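Local coordinates for protein CarG (Serratia, PDB 4O7J) that probably contributes to intrinsic carbapenem resistance in Serratia, and is a structural homologue of lysozyme inhibitors, at residues A[51-56]-A[60-65]; A[65-70]-A[76-81]; A[134-139]-A[147-152]. All blocks are in the same frame, centred on the assembly; numbering follows the deposited sequence.

Contact 1. Residues A[51-56]-A[60-65]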
# COMPACT_ATOMS: atom_id res chain seq x y z
N TYR A 51 -10.33 8.62 1.32
CA TYR A 51 -10.05 7.46 0.48
C TYR A 51 -9.90 6.22 1.33
O TYR A 51 -9.32 6.27 2.43
CB TYR A 51 -8.79 7.68 -0.39
CG TYR A 51 -9.04 8.62 -1.48
CD1 TYR A 51 -9.03 9.98 -1.26
CD2 TYR A 51 -9.36 8.17 -2.76
CE1 TYR A 51 -9.32 10.88 -2.27
CE2 TYR A 51 -9.66 9.06 -3.78
CZ TYR A 51 -9.60 10.41 -3.52
OH TYR A 51 -9.89 11.30 -4.54
N SER A 52 -10.43 5.11 0.86
CA SER A 52 -10.42 3.87 1.59
C SER A 52 -9.48 2.86 0.87
O SER A 52 -9.72 2.47 -0.30
CB SER A 52 -11.84 3.39 1.62
OG SER A 52 -12.07 2.28 2.49
N ILE A 53 -8.42 2.46 1.52
CA ILE A 53 -7.45 1.56 0.91
C ILE A 53 -7.99 0.13 0.96
O ILE A 53 -8.40 -0.36 2.01
CB ILE A 53 -6.03 1.75 1.52
CG1 ILE A 53 -4.98 0.90 0.75
CG2 ILE A 53 -5.98 1.36 3.00
CD1 ILE A 53 -3.53 1.09 1.20
N MET A 54 -8.05 -0.55 -0.17
CA MET A 54 -8.53 -1.88 -0.25
C MET A 54 -7.44 -2.90 0.16
O MET A 54 -6.31 -2.81 -0.26
CB MET A 54 -9.02 -2.21 -1.68
CG MET A 54 -10.18 -1.37 -2.12
SD MET A 54 -10.71 -1.84 -3.79
CE MET A 54 -11.46 -3.43 -3.43
N PRO A 55 -7.80 -3.88 1.04
CA PRO A 55 -6.92 -5.01 1.33
C PRO A 55 -6.69 -5.96 0.15
O PRO A 55 -7.49 -5.99 -0.84
CB PRO A 55 -7.63 -5.72 2.52
CG PRO A 55 -9.07 -5.45 2.30
CD PRO A 55 -9.13 -4.06 1.66
N VAL A 56 -5.58 -6.66 0.24
CA VAL A 56 -5.31 -7.78 -0.65
C VAL A 56 -6.14 -8.94 -0.04
O VAL A 56 -6.07 -9.20 1.17
CB VAL A 56 -3.83 -8.14 -0.71
CG1 VAL A 56 -3.61 -9.44 -1.48
CG2 VAL A 56 -3.05 -6.98 -1.37
N SER A 60 -2.58 -9.97 4.69
CA SER A 60 -2.43 -8.81 5.55
C SER A 60 -1.92 -7.58 4.79
O SER A 60 -1.81 -6.49 5.35
CB SER A 60 -1.47 -9.16 6.67
OG SER A 60 -1.42 -8.05 7.57
N GLU A 61 -1.59 -7.79 3.54
CA GLU A 61 -1.04 -6.75 2.67
C GLU A 61 -2.11 -5.84 2.04
O GLU A 61 -3.28 -6.21 1.98
CB GLU A 61 -0.30 -7.39 1.52
CG GLU A 61 1.02 -8.09 1.86
CD GLU A 61 2.26 -7.15 1.69
OE1 GLU A 61 2.18 -6.08 0.97
OE2 GLU A 61 3.32 -7.50 2.26
N PHE A 62 -1.68 -4.67 1.53
CA PHE A 62 -2.57 -3.76 0.84
C PHE A 62 -2.11 -3.38 -0.58
O PHE A 62 -2.78 -2.57 -1.21
CB PHE A 62 -2.77 -2.47 1.67
CG PHE A 62 -3.67 -2.71 2.89
CD1 PHE A 62 -3.15 -3.34 3.99
CD2 PHE A 62 -4.98 -2.40 2.84
CE1 PHE A 62 -3.93 -3.55 5.12
CE2 PHE A 62 -5.80 -2.64 3.95
CZ PHE A 62 -5.27 -3.24 5.06
N THR A 63 -0.98 -3.94 -0.99
CA THR A 63 -0.55 -3.87 -2.42
C THR A 63 -0.46 -5.29 -3.01
O THR A 63 0.16 -6.18 -2.40
CB THR A 63 0.78 -3.10 -2.49
OG1 THR A 63 0.58 -1.83 -1.91
CG2 THR A 63 1.30 -2.98 -3.87
N TRP A 64 -1.02 -5.46 -4.21
CA TRP A 64 -0.95 -6.65 -4.99
C TRP A 64 0.32 -6.68 -5.84
O TRP A 64 0.45 -5.91 -6.77
CB TRP A 64 -2.16 -6.80 -5.94
CG TRP A 64 -3.49 -6.82 -5.29
CD1 TRP A 64 -4.15 -5.75 -4.77
CD2 TRP A 64 -4.36 -7.94 -5.13
NE1 TRP A 64 -5.33 -6.12 -4.23
CE2 TRP A 64 -5.49 -7.48 -4.40
CE3 TRP A 64 -4.29 -9.31 -5.51
CZ2 TRP A 64 -6.61 -8.30 -4.15
CZ3 TRP A 64 -5.36 -10.15 -5.14
CH2 TRP A 64 -6.51 -9.64 -4.49
N PHE A 65 1.25 -7.59 -5.51
CA PHE A 65 2.51 -7.65 -6.18
C PHE A 65 2.59 -8.86 -7.11
O PHE A 65 2.05 -9.97 -6.80
CB PHE A 65 3.66 -7.72 -5.17
CG PHE A 65 3.99 -6.42 -4.50
CD1 PHE A 65 4.65 -5.42 -5.16
CD2 PHE A 65 3.65 -6.24 -3.19
CE1 PHE A 65 5.01 -4.26 -4.53
CE2 PHE A 65 3.95 -5.04 -2.54
CZ PHE A 65 4.64 -4.07 -3.22
O HOH W 1 -5.11 -2.13 -2.57
O HOH W 2 -6.93 -4.32 -2.96
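E61 and V56 close the neck of a loop that leaves an antiparallel sheet and returns to it: strand 51-53 and strand 64-65 pair one after the other with strand 37-45. At the neck, V56 N donates to E61 O over 2.9 Å in a nearly straight bond (165° at the hydrogen).

F62 follows, its side chain crossing that of I53 at about a right angle, with I53 CD1 3.7 Å from F62 CB. The ring slants past the backbone, with M54 O 3.4 Å from F62 CD2 and P55 CA lying beside CD2 and CE2. It also takes part in the dimer interface, meeting F29 and F65 of the second subunit. A water bridges F62 O and M54 O.

T63 OG1 hydrogen-bonds to T41 OG1, while the carbonyl oxygen of T63 touches V56 CG2.

W64 offers a flat face to V56, which lies on the indole with both methyls used: CG1 stands over the ring system, while CG2, anti to its own carbonyl carbon, makes a CH-pi contact 3.7 Å from the centroid of the five-membered ring and only 8° off its normal. At the indole edge a second water accepts from W64 NE1 at 2.7 Å and lies 2.8 Å from P55 O, bridging the two.

Contact 2. Residues A[65-70]-A[76-81]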
# COMPACT_ATOMS: atom_id res chain seq x y z
N PHE A 65 1.25 -7.59 -5.51
CA PHE A 65 2.51 -7.65 -6.18
C PHE A 65 2.59 -8.86 -7.11
O PHE A 65 2.05 -9.97 -6.80
CB PHE A 65 3.66 -7.72 -5.17
CG PHE A 65 3.99 -6.42 -4.50
CD1 PHE A 65 4.65 -5.42 -5.16
CD2 PHE A 65 3.65 -6.24 -3.19
CE1 PHE A 65 5.01 -4.26 -4.53
CE2 PHE A 65 3.95 -5.04 -2.54
CZ PHE A 65 4.64 -4.07 -3.22
N ASP A 66 3.31 -8.68 -8.18
CA ASP A 66 3.79 -9.80 -8.97
C ASP A 66 4.95 -10.49 -8.26
O ASP A 66 5.54 -9.91 -7.32
CB ASP A 66 4.05 -9.41 -10.43
CG ASP A 66 5.41 -8.76 -10.65
OD1 ASP A 66 6.39 -9.02 -9.92
OD2 ASP A 66 5.48 -7.91 -11.57
N TYR A 67 5.21 -11.73 -8.58
CA TYR A 67 6.22 -12.46 -7.87
C TYR A 67 7.02 -13.28 -8.82
O TYR A 67 6.49 -13.84 -9.72
CB TYR A 67 5.59 -13.35 -6.82
CG TYR A 67 5.00 -12.60 -5.64
CD1 TYR A 67 5.80 -12.07 -4.64
CD2 TYR A 67 3.65 -12.42 -5.52
CE1 TYR A 67 5.24 -11.40 -3.56
CE2 TYR A 67 3.10 -11.76 -4.47
CZ TYR A 67 3.89 -11.26 -3.48
OH TYR A 67 3.29 -10.62 -2.45
N ARG A 68 8.32 -13.32 -8.59
CA ARG A 68 9.21 -14.22 -9.32
C ARG A 68 9.83 -15.31 -8.47
O ARG A 68 9.92 -15.20 -7.29
CB ARG A 68 10.30 -13.45 -10.02
CG ARG A 68 9.79 -12.36 -10.89
CD ARG A 68 10.87 -11.61 -11.58
NE ARG A 68 10.28 -10.51 -12.26
CZ ARG A 68 10.24 -10.34 -13.55
NH1 ARG A 68 9.63 -9.31 -14.08
NH2 ARG A 68 10.84 -11.19 -14.33
N LEU A 69 10.25 -16.37 -9.13
CA LEU A 69 10.91 -17.48 -8.47
C LEU A 69 12.23 -17.09 -7.79
O LEU A 69 12.57 -17.60 -6.75
CB LEU A 69 11.18 -18.57 -9.50
CG LEU A 69 11.77 -19.87 -9.04
CD1 LEU A 69 11.05 -20.44 -7.83
CD2 LEU A 69 11.80 -20.89 -10.14
N SER A 70 12.95 -16.18 -8.40
CA SER A 70 14.22 -15.71 -7.86
C SER A 70 14.47 -14.35 -8.47
O SER A 70 13.77 -13.94 -9.40
CB SER A 70 15.35 -16.68 -8.23
OG SER A 70 15.56 -16.72 -9.64
N LEU A 76 7.35 -14.62 -14.58
CA LEU A 76 6.58 -14.43 -13.40
C LEU A 76 6.00 -15.78 -12.96
O LEU A 76 5.45 -16.56 -13.78
CB LEU A 76 5.46 -13.47 -13.70
CG LEU A 76 5.94 -12.03 -14.01
CD1 LEU A 76 4.77 -11.17 -14.36
CD2 LEU A 76 6.69 -11.47 -12.84
N VAL A 77 5.95 -15.95 -11.67
CA VAL A 77 5.18 -16.99 -11.01
C VAL A 77 3.75 -16.50 -10.59
O VAL A 77 2.85 -17.29 -10.48
CB VAL A 77 5.95 -17.63 -9.85
CG1 VAL A 77 7.21 -18.36 -10.38
CG2 VAL A 77 6.37 -16.60 -8.86
N GLN A 78 3.57 -15.21 -10.35
CA GLN A 78 2.31 -14.66 -10.03
C GLN A 78 2.22 -13.26 -10.62
O GLN A 78 3.20 -12.49 -10.58
CB GLN A 78 2.12 -14.63 -8.50
CG GLN A 78 0.77 -14.18 -7.99
CD GLN A 78 0.43 -14.77 -6.59
OE1 GLN A 78 0.90 -15.83 -6.22
NE2 GLN A 78 -0.39 -14.10 -5.86
N ASP A 79 1.04 -12.94 -11.19
CA ASP A 79 0.76 -11.62 -11.77
C ASP A 79 -0.64 -11.22 -11.45
O ASP A 79 -1.46 -12.05 -11.06
CB ASP A 79 0.96 -11.60 -13.27
CG ASP A 79 1.23 -10.23 -13.84
OD1 ASP A 79 1.44 -9.21 -13.11
OD2 ASP A 79 1.23 -10.18 -15.09
N ASN A 80 -0.92 -9.93 -11.53
CA ASN A 80 -2.26 -9.39 -11.38
C ASN A 80 -2.56 -8.44 -12.49
O ASN A 80 -1.68 -7.69 -12.90
CB ASN A 80 -2.41 -8.67 -10.01
CG ASN A 80 -1.94 -9.51 -8.88
OD1 ASN A 80 -2.66 -10.36 -8.40
ND2 ASN A 80 -0.72 -9.29 -8.45
N ARG A 81 -3.79 -8.46 -13.01
CA ARG A 81 -4.13 -7.59 -14.09
C ARG A 81 -5.59 -7.18 -14.00
O ARG A 81 -6.44 -7.98 -13.68
CB ARG A 81 -3.75 -8.25 -15.45
CG ARG A 81 -3.88 -7.34 -16.66
CD ARG A 81 -3.21 -7.89 -17.93
NE ARG A 81 -1.80 -8.15 -17.77
CZ ARG A 81 -1.03 -8.75 -18.70
NH1 ARG A 81 -1.55 -9.15 -19.84
NH2 ARG A 81 0.25 -8.96 -18.43
O HOH W 3 -0.57 -11.22 -6.55
O HOH W 4 3.37 -7.35 -13.36
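Y67 and Q78 form a single antiparallel bridge, a hydrogen-bonded pair distorted into a classic beta bulge, in which V77 and Q78 together face Y67. Y67 N donates to Q78 O over 2.9 Å, and Y67 O is gripped by two donors. V77 N approaches it in the carbonyl plane at 2.9 Å, whereas Q78 N is tilted 20° from that plane and bonds at 3.3 Å. The bridge thus joins the irregular chain after strand 64-65 to the start of strand 78-85, an outermost strand of the four-stranded sheet.

Water carries the polar network further. One molecule accepts from Q78 NE2 and N80 ND2 and donates to F65 O, reinforcing the weak direct bond from N80 ND2 to F65 O; the amide oxygen of N80 is held by T93. Another donates to both D66 OD2 and D79 OD1, which would be expected to ease the proximity of two carboxylates whose nearest oxygens are 4.5 Å apart.

Around these bonds the side chains pack. Y67 and Q78 lie alongside and point the same way, Q78 CB at the edge of the ring 4.0 Å from Y67 CD2. V77 CG2 lies 3.9 Å from Y67 CB, and V77 CG1 reaches L69 CB. R68 is extended from CG to NE and anchored at NH2 by A73 O. L76 CD2 lies against both D66 CG, at 3.7 Å, and one face of the R68 guanidinium, 3.6 Å above its plane.

Contact 3. Residues A[134-139]-A[147-152]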
# COMPACT_ATOMS: atom_id res chain seq x y z
N VAL A 134 -10.28 -20.47 -12.46
CA VAL A 134 -10.24 -21.40 -13.55
C VAL A 134 -8.81 -21.80 -13.85
O VAL A 134 -7.88 -21.06 -13.54
CB VAL A 134 -10.97 -20.92 -14.81
CG1 VAL A 134 -12.37 -20.45 -14.47
CG2 VAL A 134 -10.18 -19.82 -15.55
N THR A 135 -8.62 -23.00 -14.39
CA THR A 135 -7.31 -23.42 -14.77
C THR A 135 -7.12 -23.07 -16.20
O THR A 135 -7.99 -23.38 -17.04
CB THR A 135 -7.13 -24.94 -14.59
OG1 THR A 135 -7.56 -25.31 -13.29
CG2 THR A 135 -5.72 -25.33 -14.78
N ALA A 136 -6.01 -22.39 -16.54
CA ALA A 136 -5.81 -22.11 -17.92
C ALA A 136 -5.67 -23.45 -18.71
O ALA A 136 -5.18 -24.43 -18.20
CB ALA A 136 -4.59 -21.22 -18.13
N GLN A 137 -6.04 -23.43 -19.97
CA GLN A 137 -6.05 -24.63 -20.80
C GLN A 137 -4.74 -24.97 -21.46
O GLN A 137 -4.59 -26.01 -22.01
CB GLN A 137 -7.26 -24.53 -21.76
CG GLN A 137 -8.51 -24.64 -20.90
CD GLN A 137 -9.81 -24.53 -21.71
OE1 GLN A 137 -10.06 -25.35 -22.57
NE2 GLN A 137 -10.59 -23.51 -21.45
N ARG A 138 -3.75 -24.08 -21.39
CA ARG A 138 -2.44 -24.34 -21.84
C ARG A 138 -1.50 -24.14 -20.64
O ARG A 138 -1.85 -23.45 -19.68
CB ARG A 138 -2.18 -23.30 -22.92
CG ARG A 138 -0.92 -23.47 -23.68
CD ARG A 138 -0.89 -22.51 -24.87
NE ARG A 138 0.07 -23.01 -25.85
CZ ARG A 138 -0.19 -24.01 -26.70
NH1 ARG A 138 -1.39 -24.60 -26.73
NH2 ARG A 138 0.76 -24.41 -27.54
N SER A 139 -0.37 -24.82 -20.71
CA SER A 139 0.70 -24.65 -19.74
C SER A 139 1.69 -23.58 -20.26
O SER A 139 1.86 -23.40 -21.48
CB SER A 139 1.36 -25.99 -19.49
OG SER A 139 2.03 -26.38 -20.67
N TYR A 147 -2.99 -14.70 -19.49
CA TYR A 147 -4.02 -13.61 -19.64
C TYR A 147 -4.53 -13.61 -21.09
O TYR A 147 -5.59 -13.07 -21.39
CB TYR A 147 -3.48 -12.22 -19.31
CG TYR A 147 -3.26 -12.00 -17.84
CD1 TYR A 147 -4.29 -12.16 -16.95
CD2 TYR A 147 -2.05 -11.61 -17.35
CE1 TYR A 147 -4.11 -12.05 -15.61
CE2 TYR A 147 -1.87 -11.46 -16.01
CZ TYR A 147 -2.92 -11.67 -15.13
OH TYR A 147 -2.71 -11.44 -13.80
N GLN A 148 -3.79 -14.23 -21.98
CA GLN A 148 -4.27 -14.39 -23.39
C GLN A 148 -5.57 -15.19 -23.44
O GLN A 148 -6.31 -15.09 -24.42
CB GLN A 148 -3.17 -15.08 -24.20
CG GLN A 148 -1.82 -14.29 -24.13
CD GLN A 148 -0.49 -15.03 -24.43
OE1 GLN A 148 -0.37 -16.25 -24.32
NE2 GLN A 148 0.54 -14.23 -24.78
N GLU A 149 -5.87 -16.02 -22.43
CA GLU A 149 -7.11 -16.79 -22.42
C GLU A 149 -8.29 -16.03 -21.76
O GLU A 149 -9.39 -16.55 -21.71
CB GLU A 149 -6.92 -18.13 -21.67
CG GLU A 149 -5.75 -18.94 -22.20
CD GLU A 149 -5.65 -20.38 -21.63
OE1 GLU A 149 -6.62 -20.87 -21.06
OE2 GLU A 149 -4.53 -20.98 -21.73
N VAL A 150 -8.06 -14.86 -21.21
CA VAL A 150 -9.15 -14.24 -20.49
C VAL A 150 -10.19 -13.70 -21.48
O VAL A 150 -9.85 -13.13 -22.50
CB VAL A 150 -8.74 -13.17 -19.49
CG1 VAL A 150 -7.95 -13.78 -18.37
CG2 VAL A 150 -8.00 -12.07 -20.17
N ASP A 151 -11.44 -13.94 -21.18
CA ASP A 151 -12.48 -13.34 -22.01
C ASP A 151 -13.68 -12.98 -21.20
O ASP A 151 -13.77 -13.27 -20.01
CB ASP A 151 -12.79 -14.25 -23.22
CG ASP A 151 -13.33 -15.61 -22.83
OD1 ASP A 151 -13.75 -15.83 -21.67
OD2 ASP A 151 -13.36 -16.51 -23.73
N GLU A 152 -14.67 -12.36 -21.88
CA GLU A 152 -15.88 -11.90 -21.24
C GLU A 152 -16.56 -13.00 -20.39
O GLU A 152 -17.02 -12.75 -19.23
CB GLU A 152 -16.81 -11.23 -22.30
CG GLU A 152 -16.91 -11.87 -23.71
CD GLU A 152 -15.61 -12.14 -24.52
OE1 GLU A 152 -14.58 -11.41 -24.42
OE2 GLU A 152 -15.63 -13.12 -25.33
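The carboxylate of E149 is the flat group at the centre of this contact, met obliquely by A136 and with two backbone amides at its oxygens. The motif is a turn whose consecutive N-H groups grip a single carboxylate in a forked manner: the turn follows strand 126-135, and the acid comes from the end of the 3-10 segment 147-149. A136 CB approaches off the carboxylate plane and beyond its oxygen end, 3.6 Å from both E149 OE1 and E149 OE2.

The two bonds differ in quality. Q137 N donates to E149 OE1 over 2.8 Å, almost straight at 173°; R138 N reaches E149 OE2 over 3.2 Å and is more bent, at 139°. Each oxygen uses its syn lone pair. OE2 has a further partner in the hydroxyl of Y140, so three donors hold the group and limit its rotation; they would probably also stabilise its negative charge.

E149 delivers its carboxylate by an extended chain, CG anti to the carbonyl carbon (chi1 -53°), spanning backbones whose closest CA atoms, those of A136 and E149, are 7.1 Å apart. R138 takes part through its backbone and the root of its side chain: CB touches E149 OE2 at 3.5 Å, but the rest of the extended chain carries on past the carboxylate, so that R138 NE is 6.5 Å from that same oxygen.

How the contacts relate
Contact 1 is the buried member of the set and also borders the second subunit, while contacts 2 and 3 are only partly buried. The chemistry follows this: aromatic and aliphatic packing with bridging waters in contact 1, a backbone bridge with polar side chains in contact 2, and a lone carboxylate holding a turn in contact 3. Contacts 1 and 2 touch where W64 CE3 meets N80 OD1 and share F65, which ends the strand in contact 1; the loop that follows leads to strand 78-85 in contact 2. Contacts 2 and 3 both reach the four-stranded sheet, at its outermost strands, and meet through Y147 OH beside D79 O. Contacts 1 and 3, with centres about 25 Å apart, do not touch.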